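Local coordinates for protein sulfate transporter 4.1, chloroplastic (Arabidopsis thaliana, PDB 7LHV) that cotransports sulfate with protons across the membrane as a secondary active symporter of the SLC26/SulP family and may influence the regulation of sulfate assimilation, at residues Q224-F228 and L434-I439; Q282-A286 and A395-E399; L549-E553 and L593-Y597. All coordinates share one frame; numbering follows the deposited sequence.

Interaction 1: residues Q224-F228 and L434-I439; sequences QIKYF and LAAIVI
Gln-224, Ala-435 and Phe-228 account for most of the surface hidden where helix 206-229 meets helix 431-443. The axes of the two short segments come within 8.6 Å at an angle of 140°. Ala-435 illustrates what a small residue allows: its CA comes within 5.5 Å of the CA of Gln-224. At that point the methyl of Ala-435 sits against the backbone, its CB 3.6 Å from Gln-224 O, and it also meets CB of Tyr-227. Gln-224 folds its chain rather than extending it. With CG anti to the carbonyl carbon (chi1 -66°), that atom lies 3.7 Å from the CG1 branch of Val-438, the two side chains crossing nearly at right angles. The bend at chi2 (-70°) then turns the amide so that OE1 ends beside the other branch, CG2 of Val-438, and near CA of Ala-435; the contact there is van der Waals in kind.

Phe-228 reaches across with its ring. Ile-439 lays CD1 over one face, 4.2 Å from the ring centroid, in a CH-pi contact, while Ala-436 meets the rim, its CB lying in the ring plane and 3.6 Å from CZ. Ring face and ring edge are thus used by two residues of the same helix. Leu-265 of helix 255-277 lies against Ile-439 and Phe-258 against Phe-228, whereas Leu-119 of helix 91-119 meets Gln-224. This is packing of two crossed, roughly antiparallel helices with a small alanine at the point of approach, within the helical membrane domain of an SLC26/SulP transporter.

Interaction 2: residues Q282-A286 and A395-E399; sequences QFLRA and AVNNE
Arg-285 and Glu-399 bring opposite charges together at one end of a contact whose other end is purely apolar, a worked example of how a single interface can change character over a few residues. The firmly enclosed part is Ala-286 against Val-396. Both are buried, their CA atoms are 7.0 Å apart, and CB of Ala-286 meets the CG1 branch of Val-396 at 4.1 Å. Thr-104 and Met-108 of helix 91-119 close in on this pair, the first touching Ala-286 and the second Val-396.

The second branch of Val-396 faces the polar half. Its CG2 lies over one face of the Arg-285 guanidinium, displaced toward the rim and 3.8 Å from NH2, while CB of Ala-395 stands near the plane of the same group at its edge. Arg-285 comes to this position through a bend at chi3 (55°). This half is partly exposed to solvent, although Gln-282, Arg-285 and Glu-399 bury the most surface in the contact; their long side chains span backbones set well apart, with 8.7 Å between the CA atoms of Gln-282 and Glu-399. The Gln-282 amide does not pair with the carboxylate; it slides along the aliphatic part of Glu-399, with OE1 3.3 Å from CG and the amide and carboxylate planes 45° apart.

NH1 of Arg-285 and OE2 of Glu-399 form a salt bridge at 3.2 Å, yet the oxygen lies well outside the guanidinium plane and no N-H is aimed at it. The chemistry therefore implies an attraction of charges with little directional demand, probably moderated by solvent, linking the segment that leads into helix 284-300 with helix 391-399 beside a better enclosed apolar patch.

Interaction 3: residues L549-E553 and L593-Y597; sequences LREYE and LYQEY
Segments 549-553 and 593-597 run almost parallel, 10° apart with axes 10.7 Å from each other, and bring Arg-550 beside Leu-593 and Glu-553 beside Tyr-597. Their helices, 542-560 and 584-599, belong to the STAS domain and are the successive connections of a beta-alpha-beta-alpha-beta run, joining the parallel strands 527-533, 569-575 and 603-606. Tyr-552 rests on the first of these strands and Tyr-597 on the last.

Leu-593 fills the middle of the contact: its CD1 branch touches CB of Leu-549 and lies 3.7 Å from CG of Arg-550. Beyond it Arg-550, extended from CG to NE, lines up with Glu-596 in a two-pronged salt bridge. NH2 gives a 3.1 Å hydrogen bond to the syn lone pair of OE2, NE a weak one to OE1, and the guanidinium and carboxylate planes differ by only 14°. Ala-357 of the second subunit packs on both residues. Glu-553 OE2 is modelled 2.8 Å from Glu-596 OE1, a separation at which one of the acids probably holds a proton.

On the other flank, the ring of Tyr-597 turns its edge to Glu-553, CE1 being 3.5 Å from CG. Its hydroxyl donates to the backbone oxygen of Leu-549 from above the carbonyl plane, 39° out of it; the modelled OH to O distance, 2.5 Å, is doubtfully short.

How the interactions relate
Read from the N terminus, the chain first passes 224-228, the opening side of interaction 1, and then 282-286, which starts interaction 2. Interaction 2 closes at 395-399 before interaction 1 does at 434-439, so the smaller loop nests inside the larger. Both lie within the sulfate permease region, centres about 22 Å apart and not touching, one tying helix 206-229 to 431-443, the other the start of 284-300 to 391-399. Interaction 3 follows in series, tying the two helices that connect the parallel strands of the STAS sheet. It lies across the chain's centre, about 67 Å from interaction 1 and 64 Å from interaction 2, centre to centre.

Interaction 1: residues Q224-F228 and L434-I439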
ATOM      1  N   GLN A 224      13.843 -30.843   7.536  1.00 60.90           N
ATOM      2  CA  GLN A 224      13.513 -32.125   8.143  1.00 60.90           C
ATOM      3  C   GLN A 224      14.351 -33.277   7.607  1.00 60.90           C
ATOM      4  O   GLN A 224      14.351 -34.350   8.217  1.00 60.90           O
ATOM      5  CB  GLN A 224      12.029 -32.436   7.940  1.00 60.90           C
ATOM      6  CG  GLN A 224      11.112 -31.490   8.682  1.00 60.90           C
ATOM      7  CD  GLN A 224      11.167 -31.685  10.179  1.00 60.90           C
ATOM      8  OE1 GLN A 224      10.595 -32.631  10.716  1.00 60.90           O
ATOM      9  NE2 GLN A 224      11.861 -30.785  10.864  1.00 60.90           N
ATOM     10  N   ILE A 225      15.056 -33.093   6.488  1.00 66.72           N
ATOM     11  CA  ILE A 225      15.915 -34.163   5.986  1.00 66.72           C
ATOM     12  C   ILE A 225      17.054 -34.476   6.956  1.00 66.72           C
ATOM     13  O   ILE A 225      17.691 -35.531   6.847  1.00 66.72           O
ATOM     14  CB  ILE A 225      16.467 -33.803   4.588  1.00 66.72           C
ATOM     15  CG1 ILE A 225      17.101 -35.023   3.918  1.00 66.72           C
ATOM     16  CG2 ILE A 225      17.515 -32.724   4.697  1.00 66.72           C
ATOM     17  CD1 ILE A 225      16.117 -36.119   3.588  1.00 66.72           C
ATOM     18  N   LYS A 226      17.324 -33.585   7.915  1.00 68.19           N
ATOM     19  CA  LYS A 226      18.423 -33.815   8.849  1.00 68.19           C
ATOM     20  C   LYS A 226      18.174 -35.033   9.728  1.00 68.19           C
ATOM     21  O   LYS A 226      19.128 -35.696  10.149  1.00 68.19           O
ATOM     22  CB  LYS A 226      18.653 -32.571   9.708  1.00 68.19           C
ATOM     23  CG  LYS A 226      17.633 -32.357  10.808  1.00 68.19           C
ATOM     24  CD  LYS A 226      17.829 -31.011  11.478  1.00 68.19           C
ATOM     25  CE  LYS A 226      16.746 -30.743  12.504  1.00 68.19           C
ATOM     26  NZ  LYS A 226      16.825 -29.355  13.035  1.00 68.19           N
ATOM     27  N   TYR A 227      16.909 -35.340  10.025  1.00 68.77           N
ATOM     28  CA  TYR A 227      16.609 -36.546  10.787  1.00 68.77           C
ATOM     29  C   TYR A 227      16.864 -37.795   9.955  1.00 68.77           C
ATOM     30  O   TYR A 227      17.292 -38.826  10.485  1.00 68.77           O
ATOM     31  CB  TYR A 227      15.165 -36.511  11.280  1.00 68.77           C
ATOM     32  CG  TYR A 227      14.872 -35.362  12.211  1.00 68.77           C
ATOM     33  CD1 TYR A 227      15.234 -35.420  13.548  1.00 68.77           C
ATOM     34  CD2 TYR A 227      14.248 -34.213  11.752  1.00 68.77           C
ATOM     35  CE1 TYR A 227      14.971 -34.371  14.404  1.00 68.77           C
ATOM     36  CE2 TYR A 227      13.984 -33.159  12.599  1.00 68.77           C
ATOM     37  CZ  TYR A 227      14.348 -33.243  13.925  1.00 68.77           C
ATOM     38  OH  TYR A 227      14.086 -32.194  14.775  1.00 68.77           O
ATOM     39  N   PHE A 228      16.589 -37.725   8.652  1.00 72.12           N
ATOM     40  CA  PHE A 228      16.933 -38.831   7.767  1.00 72.12           C
ATOM     41  C   PHE A 228      18.440 -39.029   7.709  1.00 72.12           C
ATOM     42  O   PHE A 228      18.928 -40.163   7.758  1.00 72.12           O
ATOM     43  CB  PHE A 228      16.387 -38.575   6.363  1.00 72.12           C
ATOM     44  CG  PHE A 228      14.910 -38.809   6.220  1.00 72.12           C
ATOM     45  CD1 PHE A 228      14.074 -38.795   7.320  1.00 72.12           C
ATOM     46  CD2 PHE A 228      14.357 -39.035   4.973  1.00 72.12           C
ATOM     47  CE1 PHE A 228      12.722 -39.002   7.178  1.00 72.12           C
ATOM     48  CE2 PHE A 228      13.007 -39.246   4.827  1.00 72.12           C
ATOM     49  CZ  PHE A 228      12.188 -39.228   5.932  1.00 72.12           C
ATOM     50  N   LEU A 434       8.646 -39.096  12.522  1.00 60.90           N
ATOM     51  CA  LEU A 434       8.018 -37.780  12.551  1.00 60.90           C
ATOM     52  C   LEU A 434       8.536 -36.900  11.421  1.00 60.90           C
ATOM     53  O   LEU A 434       7.776 -36.132  10.818  1.00 60.90           O
ATOM     54  CB  LEU A 434       8.254 -37.117  13.906  1.00 60.90           C
ATOM     55  CG  LEU A 434       7.799 -37.901  15.138  1.00 60.90           C
ATOM     56  CD1 LEU A 434       7.971 -37.063  16.390  1.00 60.90           C
ATOM     57  CD2 LEU A 434       6.360 -38.353  14.991  1.00 60.90           C
ATOM     58  N   ALA A 435       9.834 -36.995  11.121  1.00 60.42           N
ATOM     59  CA  ALA A 435      10.378 -36.248   9.993  1.00 60.42           C
ATOM     60  C   ALA A 435       9.728 -36.679   8.684  1.00 60.42           C
ATOM     61  O   ALA A 435       9.410 -35.841   7.834  1.00 60.42           O
ATOM     62  CB  ALA A 435      11.891 -36.429   9.923  1.00 60.42           C
ATOM     63  N   ALA A 436       9.530 -37.986   8.505  1.00 58.95           N
ATOM     64  CA  ALA A 436       8.872 -38.479   7.302  1.00 58.95           C
ATOM     65  C   ALA A 436       7.431 -37.996   7.228  1.00 58.95           C
ATOM     66  O   ALA A 436       6.931 -37.678   6.146  1.00 58.95           O
ATOM     67  CB  ALA A 436       8.928 -40.005   7.259  1.00 58.95           C
ATOM     68  N   ILE A 437       6.748 -37.937   8.371  1.00 56.30           N
ATOM     69  CA  ILE A 437       5.376 -37.432   8.385  1.00 56.30           C
ATOM     70  C   ILE A 437       5.339 -35.969   7.962  1.00 56.30           C
ATOM     71  O   ILE A 437       4.478 -35.560   7.174  1.00 56.30           O
ATOM     72  CB  ILE A 437       4.741 -37.639   9.772  1.00 56.30           C
ATOM     73  CG1 ILE A 437       4.446 -39.118  10.002  1.00 56.30           C
ATOM     74  CG2 ILE A 437       3.468 -36.832   9.895  1.00 56.30           C
ATOM     75  CD1 ILE A 437       4.041 -39.432  11.412  1.00 56.30           C
ATOM     76  N   VAL A 438       6.268 -35.157   8.472  1.00 53.61           N
ATOM     77  CA  VAL A 438       6.311 -33.747   8.081  1.00 53.61           C
ATOM     78  C   VAL A 438       6.615 -33.609   6.594  1.00 53.61           C
ATOM     79  O   VAL A 438       6.015 -32.779   5.895  1.00 53.61           O
ATOM     80  CB  VAL A 438       7.335 -32.975   8.934  1.00 53.61           C
ATOM     81  CG1 VAL A 438       7.429 -31.537   8.465  1.00 53.61           C
ATOM     82  CG2 VAL A 438       6.943 -33.011  10.382  1.00 53.61           C
ATOM     83  N   ILE A 439       7.559 -34.404   6.088  1.00 55.85           N
ATOM     84  CA  ILE A 439       7.912 -34.332   4.673  1.00 55.85           C
ATOM     85  C   ILE A 439       6.718 -34.707   3.806  1.00 55.85           C
ATOM     86  O   ILE A 439       6.436 -34.054   2.795  1.00 55.85           O
ATOM     87  CB  ILE A 439       9.128 -35.227   4.382  1.00 55.85           C
ATOM     88  CG1 ILE A 439      10.390 -34.625   4.990  1.00 55.85           C
ATOM     89  CG2 ILE A 439       9.308 -35.410   2.890  1.00 55.85           C
ATOM     90  CD1 ILE A 439      11.585 -35.538   4.916  1.00 55.85           C
TER

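Interaction 2: residues Q282-A286 and A395-E399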
ATOM      1  N   GLN A 282     -10.801 -43.731   0.685  1.00 94.78           N
ATOM      2  CA  GLN A 282     -10.160 -42.440   0.894  1.00 94.78           C
ATOM      3  C   GLN A 282      -9.794 -42.183   2.348  1.00 94.78           C
ATOM      4  O   GLN A 282      -9.262 -41.113   2.657  1.00 94.78           O
ATOM      5  CB  GLN A 282     -11.070 -41.318   0.387  1.00 94.78           C
ATOM      6  CG  GLN A 282     -12.259 -41.039   1.286  1.00 94.78           C
ATOM      7  CD  GLN A 282     -13.195 -40.005   0.704  1.00 94.78           C
ATOM      8  OE1 GLN A 282     -12.794 -39.184  -0.123  1.00 94.78           O
ATOM      9  NE2 GLN A 282     -14.450 -40.032   1.134  1.00 94.78           N
ATOM     10  N   PHE A 283     -10.061 -43.129   3.247  1.00 92.87           N
ATOM     11  CA  PHE A 283      -9.694 -42.952   4.643  1.00 92.87           C
ATOM     12  C   PHE A 283      -8.205 -43.154   4.885  1.00 92.87           C
ATOM     13  O   PHE A 283      -7.699 -42.732   5.930  1.00 92.87           O
ATOM     14  CB  PHE A 283     -10.494 -43.911   5.525  1.00 92.87           C
ATOM     15  CG  PHE A 283     -11.953 -43.569   5.621  1.00 92.87           C
ATOM     16  CD1 PHE A 283     -12.381 -42.530   6.434  1.00 92.87           C
ATOM     17  CD2 PHE A 283     -12.896 -44.280   4.899  1.00 92.87           C
ATOM     18  CE1 PHE A 283     -13.723 -42.211   6.526  1.00 92.87           C
ATOM     19  CE2 PHE A 283     -14.239 -43.966   4.986  1.00 92.87           C
ATOM     20  CZ  PHE A 283     -14.653 -42.929   5.800  1.00 92.87           C
ATOM     21  N   LEU A 284      -7.496 -43.773   3.937  1.00 84.54           N
ATOM     22  CA  LEU A 284      -6.069 -44.019   4.112  1.00 84.54           C
ATOM     23  C   LEU A 284      -5.296 -42.726   4.319  1.00 84.54           C
ATOM     24  O   LEU A 284      -4.310 -42.709   5.063  1.00 84.54           O
ATOM     25  CB  LEU A 284      -5.517 -44.779   2.908  1.00 84.54           C
ATOM     26  CG  LEU A 284      -6.056 -46.196   2.711  1.00 84.54           C
ATOM     27  CD1 LEU A 284      -5.436 -46.836   1.482  1.00 84.54           C
ATOM     28  CD2 LEU A 284      -5.799 -47.041   3.945  1.00 84.54           C
ATOM     29  N   ARG A 285      -5.732 -41.635   3.681  1.00 80.11           N
ATOM     30  CA  ARG A 285      -5.078 -40.346   3.882  1.00 80.11           C
ATOM     31  C   ARG A 285      -5.034 -39.972   5.356  1.00 80.11           C
ATOM     32  O   ARG A 285      -4.049 -39.399   5.833  1.00 80.11           O
ATOM     33  CB  ARG A 285      -5.798 -39.256   3.090  1.00 80.11           C
ATOM     34  CG  ARG A 285      -5.469 -39.224   1.613  1.00 80.11           C
ATOM     35  CD  ARG A 285      -6.207 -38.084   0.939  1.00 80.11           C
ATOM     36  NE  ARG A 285      -5.917 -36.811   1.586  1.00 80.11           N
ATOM     37  CZ  ARG A 285      -6.735 -35.768   1.600  1.00 80.11           C
ATOM     38  NH1 ARG A 285      -7.919 -35.812   1.009  1.00 80.11           N
ATOM     39  NH2 ARG A 285      -6.357 -34.654   2.220  1.00 80.11           N
ATOM     40  N   ALA A 286      -6.100 -40.282   6.093  1.00 73.59           N
ATOM     41  CA  ALA A 286      -6.102 -40.022   7.525  1.00 73.59           C
ATOM     42  C   ALA A 286      -5.293 -41.054   8.293  1.00 73.59           C
ATOM     43  O   ALA A 286      -4.715 -40.728   9.336  1.00 73.59           O
ATOM     44  CB  ALA A 286      -7.532 -39.992   8.050  1.00 73.59           C
ATOM     45  N   ALA A 395     -10.012 -30.569   4.999  1.00 63.67           N
ATOM     46  CA  ALA A 395     -10.486 -31.383   3.887  1.00 63.67           C
ATOM     47  C   ALA A 395     -10.944 -32.749   4.377  1.00 63.67           C
ATOM     48  O   ALA A 395     -12.102 -33.134   4.175  1.00 63.67           O
ATOM     49  CB  ALA A 395      -9.389 -31.524   2.834  1.00 63.67           C
ATOM     50  N   VAL A 396     -10.073 -33.453   5.106  1.00 64.39           N
ATOM     51  CA  VAL A 396     -10.404 -34.794   5.586  1.00 64.39           C
ATOM     52  C   VAL A 396     -11.698 -34.770   6.388  1.00 64.39           C
ATOM     53  O   VAL A 396     -12.515 -35.695   6.312  1.00 64.39           O
ATOM     54  CB  VAL A 396      -9.234 -35.368   6.403  1.00 64.39           C
ATOM     55  CG1 VAL A 396      -9.673 -36.588   7.188  1.00 64.39           C
ATOM     56  CG2 VAL A 396      -8.081 -35.714   5.485  1.00 64.39           C
ATOM     57  N   ASN A 397     -11.914 -33.702   7.154  1.00 66.28           N
ATOM     58  CA  ASN A 397     -13.201 -33.494   7.804  1.00 66.28           C
ATOM     59  C   ASN A 397     -14.313 -33.325   6.774  1.00 66.28           C
ATOM     60  O   ASN A 397     -15.442 -33.781   6.986  1.00 66.28           O
ATOM     61  CB  ASN A 397     -13.121 -32.272   8.716  1.00 66.28           C
ATOM     62  CG  ASN A 397     -13.994 -32.398   9.937  1.00 66.28           C
ATOM     63  OD1 ASN A 397     -14.290 -33.501  10.389  1.00 66.28           O
ATOM     64  ND2 ASN A 397     -14.407 -31.266  10.489  1.00 66.28           N
ATOM     65  N   ASN A 398     -14.013 -32.655   5.658  1.00 69.79           N
ATOM     66  CA  ASN A 398     -15.043 -32.360   4.668  1.00 69.79           C
ATOM     67  C   ASN A 398     -15.553 -33.625   3.986  1.00 69.79           C
ATOM     68  O   ASN A 398     -16.767 -33.848   3.919  1.00 69.79           O
ATOM     69  CB  ASN A 398     -14.519 -31.365   3.634  1.00 69.79           C
ATOM     70  CG  ASN A 398     -15.629 -30.720   2.835  1.00 69.79           C
ATOM     71  OD1 ASN A 398     -16.551 -30.133   3.399  1.00 69.79           O
ATOM     72  ND2 ASN A 398     -15.552 -30.829   1.516  1.00 69.79           N
ATOM     73  N   GLU A 399     -14.656 -34.476   3.473  1.00 74.03           N
ATOM     74  CA  GLU A 399     -15.210 -35.687   2.866  1.00 74.03           C
ATOM     75  C   GLU A 399     -15.592 -36.745   3.891  1.00 74.03           C
ATOM     76  O   GLU A 399     -16.147 -37.778   3.506  1.00 74.03           O
ATOM     77  CB  GLU A 399     -14.301 -36.346   1.810  1.00 74.03           C
ATOM     78  CG  GLU A 399     -13.014 -37.004   2.282  1.00 74.03           C
ATOM     79  CD  GLU A 399     -11.871 -36.041   2.400  1.00 74.03           C
ATOM     80  OE1 GLU A 399     -12.130 -34.828   2.406  1.00 74.03           O
ATOM     81  OE2 GLU A 399     -10.712 -36.498   2.472  1.00 74.03           O
TER

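Interaction 3: residues L549-E553 and L593-Y597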
ATOM      1  N   LEU A 549      -6.489  14.908 -19.284  1.00 62.15           N
ATOM      2  CA  LEU A 549      -7.261  16.075 -19.692  1.00 62.15           C
ATOM      3  C   LEU A 549      -6.361  17.206 -20.179  1.00 62.15           C
ATOM      4  O   LEU A 549      -6.794  18.027 -20.996  1.00 62.15           O
ATOM      5  CB  LEU A 549      -8.148  16.537 -18.539  1.00 62.15           C
ATOM      6  CG  LEU A 549      -9.222  15.518 -18.144  1.00 62.15           C
ATOM      7  CD1 LEU A 549     -10.051  16.019 -16.977  1.00 62.15           C
ATOM      8  CD2 LEU A 549     -10.107  15.179 -19.327  1.00 62.15           C
ATOM      9  N   ARG A 550      -5.119  17.272 -19.695  1.00 60.71           N
ATOM     10  CA  ARG A 550      -4.172  18.272 -20.172  1.00 60.71           C
ATOM     11  C   ARG A 550      -3.567  17.919 -21.522  1.00 60.71           C
ATOM     12  O   ARG A 550      -2.973  18.794 -22.165  1.00 60.71           O
ATOM     13  CB  ARG A 550      -3.043  18.468 -19.157  1.00 60.71           C
ATOM     14  CG  ARG A 550      -3.421  19.274 -17.930  1.00 60.71           C
ATOM     15  CD  ARG A 550      -2.306  19.231 -16.900  1.00 60.71           C
ATOM     16  NE  ARG A 550      -2.521  20.173 -15.811  1.00 60.71           N
ATOM     17  CZ  ARG A 550      -1.932  20.091 -14.625  1.00 60.71           C
ATOM     18  NH1 ARG A 550      -1.089  19.114 -14.340  1.00 60.71           N
ATOM     19  NH2 ARG A 550      -2.195  21.013 -13.705  1.00 60.71           N
ATOM     20  N   GLU A 551      -3.661  16.657 -21.944  1.00 68.00           N
ATOM     21  CA  GLU A 551      -3.202  16.314 -23.289  1.00 68.00           C
ATOM     22  C   GLU A 551      -3.907  17.155 -24.347  1.00 68.00           C
ATOM     23  O   GLU A 551      -3.322  17.478 -25.387  1.00 68.00           O
ATOM     24  CB  GLU A 551      -3.406  14.826 -23.571  1.00 68.00           C
ATOM     25  CG  GLU A 551      -2.528  13.906 -22.749  1.00 68.00           C
ATOM     26  CD  GLU A 551      -2.774  12.444 -23.055  1.00 68.00           C
ATOM     27  OE1 GLU A 551      -3.719  12.148 -23.819  1.00 68.00           O
ATOM     28  OE2 GLU A 551      -2.025  11.590 -22.539  1.00 68.00           O
ATOM     29  N   TYR A 552      -5.161  17.531 -24.098  1.00 69.82           N
ATOM     30  CA  TYR A 552      -5.881  18.375 -25.048  1.00 69.82           C
ATOM     31  C   TYR A 552      -5.320  19.794 -25.070  1.00 69.82           C
ATOM     32  O   TYR A 552      -5.235  20.416 -26.137  1.00 69.82           O
ATOM     33  CB  TYR A 552      -7.370  18.362 -24.715  1.00 69.82           C
ATOM     34  CG  TYR A 552      -7.913  16.954 -24.674  1.00 69.82           C
ATOM     35  CD1 TYR A 552      -8.113  16.236 -25.845  1.00 69.82           C
ATOM     36  CD2 TYR A 552      -8.182  16.325 -23.469  1.00 69.82           C
ATOM     37  CE1 TYR A 552      -8.588  14.943 -25.815  1.00 69.82           C
ATOM     38  CE2 TYR A 552      -8.657  15.031 -23.429  1.00 69.82           C
ATOM     39  CZ  TYR A 552      -8.858  14.345 -24.606  1.00 69.82           C
ATOM     40  OH  TYR A 552      -9.333  13.056 -24.575  1.00 69.82           O
ATOM     41  N   GLU A 553      -4.911  20.317 -23.911  1.00 72.04           N
ATOM     42  CA  GLU A 553      -4.222  21.604 -23.899  1.00 72.04           C
ATOM     43  C   GLU A 553      -2.908  21.522 -24.658  1.00 72.04           C
ATOM     44  O   GLU A 553      -2.533  22.457 -25.372  1.00 72.04           O
ATOM     45  CB  GLU A 553      -3.957  22.060 -22.468  1.00 72.04           C
ATOM     46  CG  GLU A 553      -5.082  21.811 -21.512  1.00 72.04           C
ATOM     47  CD  GLU A 553      -4.684  22.115 -20.092  1.00 72.04           C
ATOM     48  OE1 GLU A 553      -3.484  21.997 -19.774  1.00 72.04           O
ATOM     49  OE2 GLU A 553      -5.572  22.459 -19.292  1.00 72.04           O
ATOM     50  N   LEU A 593      -8.509  22.512 -14.087  1.00 66.30           N
ATOM     51  CA  LEU A 593      -8.599  22.246 -15.521  1.00 66.30           C
ATOM     52  C   LEU A 593      -9.564  23.196 -16.211  1.00 66.30           C
ATOM     53  O   LEU A 593      -9.332  23.590 -17.357  1.00 66.30           O
ATOM     54  CB  LEU A 593      -8.991  20.791 -15.788  1.00 66.30           C
ATOM     55  CG  LEU A 593      -7.906  19.709 -15.778  1.00 66.30           C
ATOM     56  CD1 LEU A 593      -6.932  19.976 -16.909  1.00 66.30           C
ATOM     57  CD2 LEU A 593      -7.150  19.628 -14.474  1.00 66.30           C
ATOM     58  N   TYR A 594     -10.654  23.581 -15.543  1.00 67.97           N
ATOM     59  CA  TYR A 594     -11.547  24.565 -16.145  1.00 67.97           C
ATOM     60  C   TYR A 594     -10.844  25.902 -16.335  1.00 67.97           C
ATOM     61  O   TYR A 594     -10.996  26.554 -17.376  1.00 67.97           O
ATOM     62  CB  TYR A 594     -12.799  24.748 -15.295  1.00 67.97           C
ATOM     63  CG  TYR A 594     -13.600  25.950 -15.721  1.00 67.97           C
ATOM     64  CD1 TYR A 594     -14.274  25.961 -16.932  1.00 67.97           C
ATOM     65  CD2 TYR A 594     -13.661  27.086 -14.928  1.00 67.97           C
ATOM     66  CE1 TYR A 594     -15.000  27.061 -17.331  1.00 67.97           C
ATOM     67  CE2 TYR A 594     -14.384  28.191 -15.321  1.00 67.97           C
ATOM     68  CZ  TYR A 594     -15.052  28.173 -16.523  1.00 67.97           C
ATOM     69  OH  TYR A 594     -15.776  29.273 -16.918  1.00 67.97           O
ATOM     70  N   GLN A 595     -10.074  26.334 -15.333  1.00 71.75           N
ATOM     71  CA  GLN A 595      -9.337  27.585 -15.468  1.00 71.75           C
ATOM     72  C   GLN A 595      -8.306  27.498 -16.587  1.00 71.75           C
ATOM     73  O   GLN A 595      -8.162  28.433 -17.385  1.00 71.75           O
ATOM     74  CB  GLN A 595      -8.670  27.947 -14.142  1.00 71.75           C
ATOM     75  CG  GLN A 595      -9.652  28.372 -13.062  1.00 71.75           C
ATOM     76  CD  GLN A 595      -8.993  28.555 -11.713  1.00 71.75           C
ATOM     77  OE1 GLN A 595      -7.920  28.012 -11.455  1.00 71.75           O
ATOM     78  NE2 GLN A 595      -9.635  29.323 -10.842  1.00 71.75           N
ATOM     79  N   GLU A 596      -7.588  26.375 -16.671  1.00 68.78           N
ATOM     80  CA  GLU A 596      -6.608  26.212 -17.741  1.00 68.78           C
ATOM     81  C   GLU A 596      -7.276  26.155 -19.112  1.00 68.78           C
ATOM     82  O   GLU A 596      -6.679  26.579 -20.107  1.00 68.78           O
ATOM     83  CB  GLU A 596      -5.768  24.959 -17.506  1.00 68.78           C
ATOM     84  CG  GLU A 596      -4.884  25.017 -16.275  1.00 68.78           C
ATOM     85  CD  GLU A 596      -4.168  23.707 -16.013  1.00 68.78           C
ATOM     86  OE1 GLU A 596      -4.254  22.800 -16.865  1.00 68.78           O
ATOM     87  OE2 GLU A 596      -3.517  23.582 -14.954  1.00 68.78           O
ATOM     88  N   TYR A 597      -8.495  25.620 -19.186  1.00 67.64           N
ATOM     89  CA  TYR A 597      -9.227  25.601 -20.448  1.00 67.64           C
ATOM     90  C   TYR A 597      -9.677  27.000 -20.848  1.00 67.64           C
ATOM     91  O   TYR A 597      -9.655  27.349 -22.033  1.00 67.64           O
ATOM     92  CB  TYR A 597     -10.419  24.652 -20.342  1.00 67.64           C
ATOM     93  CG  TYR A 597     -10.043  23.192 -20.445  1.00 67.64           C
ATOM     94  CD1 TYR A 597      -8.866  22.804 -21.066  1.00 67.64           C
ATOM     95  CD2 TYR A 597     -10.862  22.204 -19.924  1.00 67.64           C
ATOM     96  CE1 TYR A 597      -8.516  21.476 -21.160  1.00 67.64           C
ATOM     97  CE2 TYR A 597     -10.516  20.872 -20.016  1.00 67.64           C
ATOM     98  CZ  TYR A 597      -9.344  20.515 -20.637  1.00 67.64           C
ATOM     99  OH  TYR A 597      -8.992  19.190 -20.734  1.00 67.64           O
TER